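Local atomic coordinates of peptidoglycan glycosyltransferase (Eggerthella lenta, PDB entry 4MNR), a protein that belongs to the penicillin-binding proteins, pairing a dimerisation-type N-terminal domain with a transpeptidase domain of the beta-lactamase clan. Residues Asp334-Gln339 against Leu362-Ser367. Numbering follows the deposited sequence.
Sequences DGVIMQ and LMQAVS
Ile337 is bonded through its backbone to two successive residues of the antiparallel partner strand. Its N donates to Met363 O at 2.8 Å, while its carbonyl O accepts from both Leu362 N (2.8 Å) and Met363 N (3.2 Å). Two residues of 362-364 thus face one of 336-338, a classic beta bulge. One residue back along 336-338, Val336 forms a non-hydrogen-bonded pair with Gln364, and beyond them Gly335 O takes a bond from Ala365 N and a weak one from Val366 N. These strands make a two-stranded sheet of the transpeptidase domain. At one end of the pair the chain arrives from helix 321-332 and leaves into helix 368-384, where the hydroxyl of Ser367 caps Thr370 N. Gly335 CA makes a CH...O contact with Val366 O (3.3 Å); its positive phi (96°) and the closeness of that carbonyl leave no room for a CB. Apolar contacts gather on the Ile337 side. With CG1 anti to its own carbonyl carbon (chi1 -61°), Ile337 brings CD1 to Met363 CG and to Ala365 CB, each at 4.2 Å, its chain lying alongside that of Met363; Met326 and Ala330 of helix 321-332 also touch Ile337. Over the opposite face, the amide of Gln364 crosses Val336, OE1 lying 3.5 Å from CG2. The bend at chi2 (99°) carries this amide forward along its own segment, and NE2 donates almost straight to Val366 O, which lies in the amide plane. A water accepts from the same NE2 and donates to Asp334 O, bridging the two segments.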
loop_
_atom_site.group_PDB
_atom_site.type_symbol
_atom_site.label_atom_id
_atom_site.label_comp_id
_atom_site.label_asym_id
_atom_site.label_seq_id
_atom_site.Cartn_x
_atom_site.Cartn_y
_atom_site.Cartn_z
ATOM N N ASP A 334 11.457 -13.141 1.460
ATOM C CA ASP A 334 12.892 -13.336 1.675
ATOM C C ASP A 334 13.721 -12.093 1.319
ATOM O O ASP A 334 14.876 -12.203 0.887
ATOM C CB ASP A 334 13.405 -14.564 0.895
ATOM C CG ASP A 334 12.733 -15.857 1.332
ATOM O OD1 ASP A 334 12.347 -15.964 2.519
ATOM O OD2 ASP A 334 12.586 -16.769 0.483
ATOM N N GLY A 335 13.114 -10.920 1.481
ATOM C CA GLY A 335 13.825 -9.664 1.323
ATOM C C GLY A 335 13.683 -9.042 -0.054
ATOM O O GLY A 335 14.118 -7.909 -0.274
ATOM N N VAL A 336 13.066 -9.771 -0.979
ATOM C CA VAL A 336 13.006 -9.331 -2.375
ATOM C C VAL A 336 11.664 -8.712 -2.680
ATOM O O VAL A 336 10.625 -9.309 -2.411
ATOM C CB VAL A 336 13.199 -10.512 -3.333
ATOM C CG1 VAL A 336 13.108 -10.054 -4.776
ATOM C CG2 VAL A 336 14.539 -11.179 -3.075
ATOM N N ILE A 337 11.687 -7.507 -3.234
ATOM C CA ILE A 337 10.467 -6.890 -3.732
ATOM C C ILE A 337 10.316 -7.194 -5.218
ATOM O O ILE A 337 11.163 -6.805 -6.024
ATOM C CB ILE A 337 10.521 -5.369 -3.540
ATOM C CG1 ILE A 337 10.638 -5.039 -2.044
ATOM C CG2 ILE A 337 9.294 -4.708 -4.156
ATOM C CD1 ILE A 337 10.750 -3.534 -1.735
HETATM N N MSE A 338 9.254 -7.910 -5.576
HETATM C CA MSE A 338 8.933 -8.139 -6.985
HETATM C C MSE A 338 8.255 -6.898 -7.567
HETATM O O MSE A 338 7.564 -6.170 -6.849
HETATM C CB MSE A 338 7.999 -9.346 -7.125
HETATM C CG MSE A 338 8.555 -10.653 -6.553
HETATM SE SE MSE A 338 10.196 -11.242 -7.417
HETATM C CE MSE A 338 9.397 -11.873 -9.078
ATOM N N GLN A 339 8.453 -6.658 -8.862
ATOM C CA GLN A 339 7.804 -5.531 -9.536
ATOM C C GLN A 339 6.278 -5.706 -9.479
ATOM O O GLN A 339 5.759 -6.719 -9.935
ATOM C CB GLN A 339 8.277 -5.483 -10.992
ATOM C CG GLN A 339 7.466 -4.582 -11.877
ATOM C CD GLN A 339 7.616 -3.120 -11.491
ATOM O OE1 GLN A 339 8.724 -2.645 -11.253
ATOM N NE2 GLN A 339 6.502 -2.407 -11.416
ATOM N N LEU A 362 12.238 -6.453 -8.634
ATOM C CA LEU A 362 12.451 -5.017 -8.692
ATOM C C LEU A 362 13.699 -4.664 -7.899
ATOM O O LEU A 362 14.628 -4.052 -8.434
ATOM C CB LEU A 362 11.238 -4.270 -8.159
ATOM C CG LEU A 362 11.413 -2.752 -8.067
ATOM C CD1 LEU A 362 11.838 -2.111 -9.391
ATOM C CD2 LEU A 362 10.116 -2.152 -7.576
HETATM N N MSE A 363 13.728 -5.037 -6.624
HETATM C CA MSE A 363 14.912 -4.779 -5.806
HETATM C C MSE A 363 15.029 -5.725 -4.611
HETATM O O MSE A 363 14.040 -6.292 -4.151
HETATM C CB MSE A 363 14.954 -3.306 -5.354
HETATM C CG MSE A 363 13.797 -2.899 -4.492
HETATM SE SE MSE A 363 13.855 -0.980 -4.111
HETATM C CE MSE A 363 13.207 -0.300 -5.807
ATOM N N GLN A 364 16.253 -5.906 -4.129
ATOM C CA GLN A 364 16.486 -6.644 -2.889
ATOM C C GLN A 364 16.546 -5.645 -1.737
ATOM O O GLN A 364 17.528 -4.908 -1.617
ATOM C CB GLN A 364 17.816 -7.402 -2.966
ATOM C CG GLN A 364 18.121 -8.226 -1.722
ATOM C CD GLN A 364 17.767 -9.697 -1.886
ATOM O OE1 GLN A 364 17.907 -10.258 -2.974
ATOM N NE2 GLN A 364 17.308 -10.328 -0.804
ATOM N N ALA A 365 15.510 -5.600 -0.898
ATOM C CA ALA A 365 15.484 -4.636 0.206
ATOM C C ALA A 365 16.447 -5.007 1.330
ATOM O O ALA A 365 17.254 -4.185 1.758
ATOM C CB ALA A 365 14.059 -4.457 0.761
ATOM N N VAL A 366 16.343 -6.243 1.809
ATOM C CA VAL A 366 17.204 -6.752 2.878
ATOM C C VAL A 366 17.524 -8.215 2.580
ATOM O O VAL A 366 16.961 -8.794 1.653
ATOM C CB VAL A 366 16.525 -6.679 4.272
ATOM C CG1 VAL A 366 16.364 -5.229 4.744
ATOM C CG2 VAL A 366 15.185 -7.405 4.259
ATOM N N SER A 367 18.424 -8.807 3.357
ATOM C CA SER A 367 18.766 -10.221 3.173
ATOM C C SER A 367 17.626 -11.144 3.592
ATOM O O SER A 367 16.730 -10.753 4.345
ATOM C CB SER A 367 20.011 -10.592 3.977
ATOM O OG SER A 367 19.713 -10.615 5.362
HETATM O O HOH W 1 16.628 -13.243 -0.708
#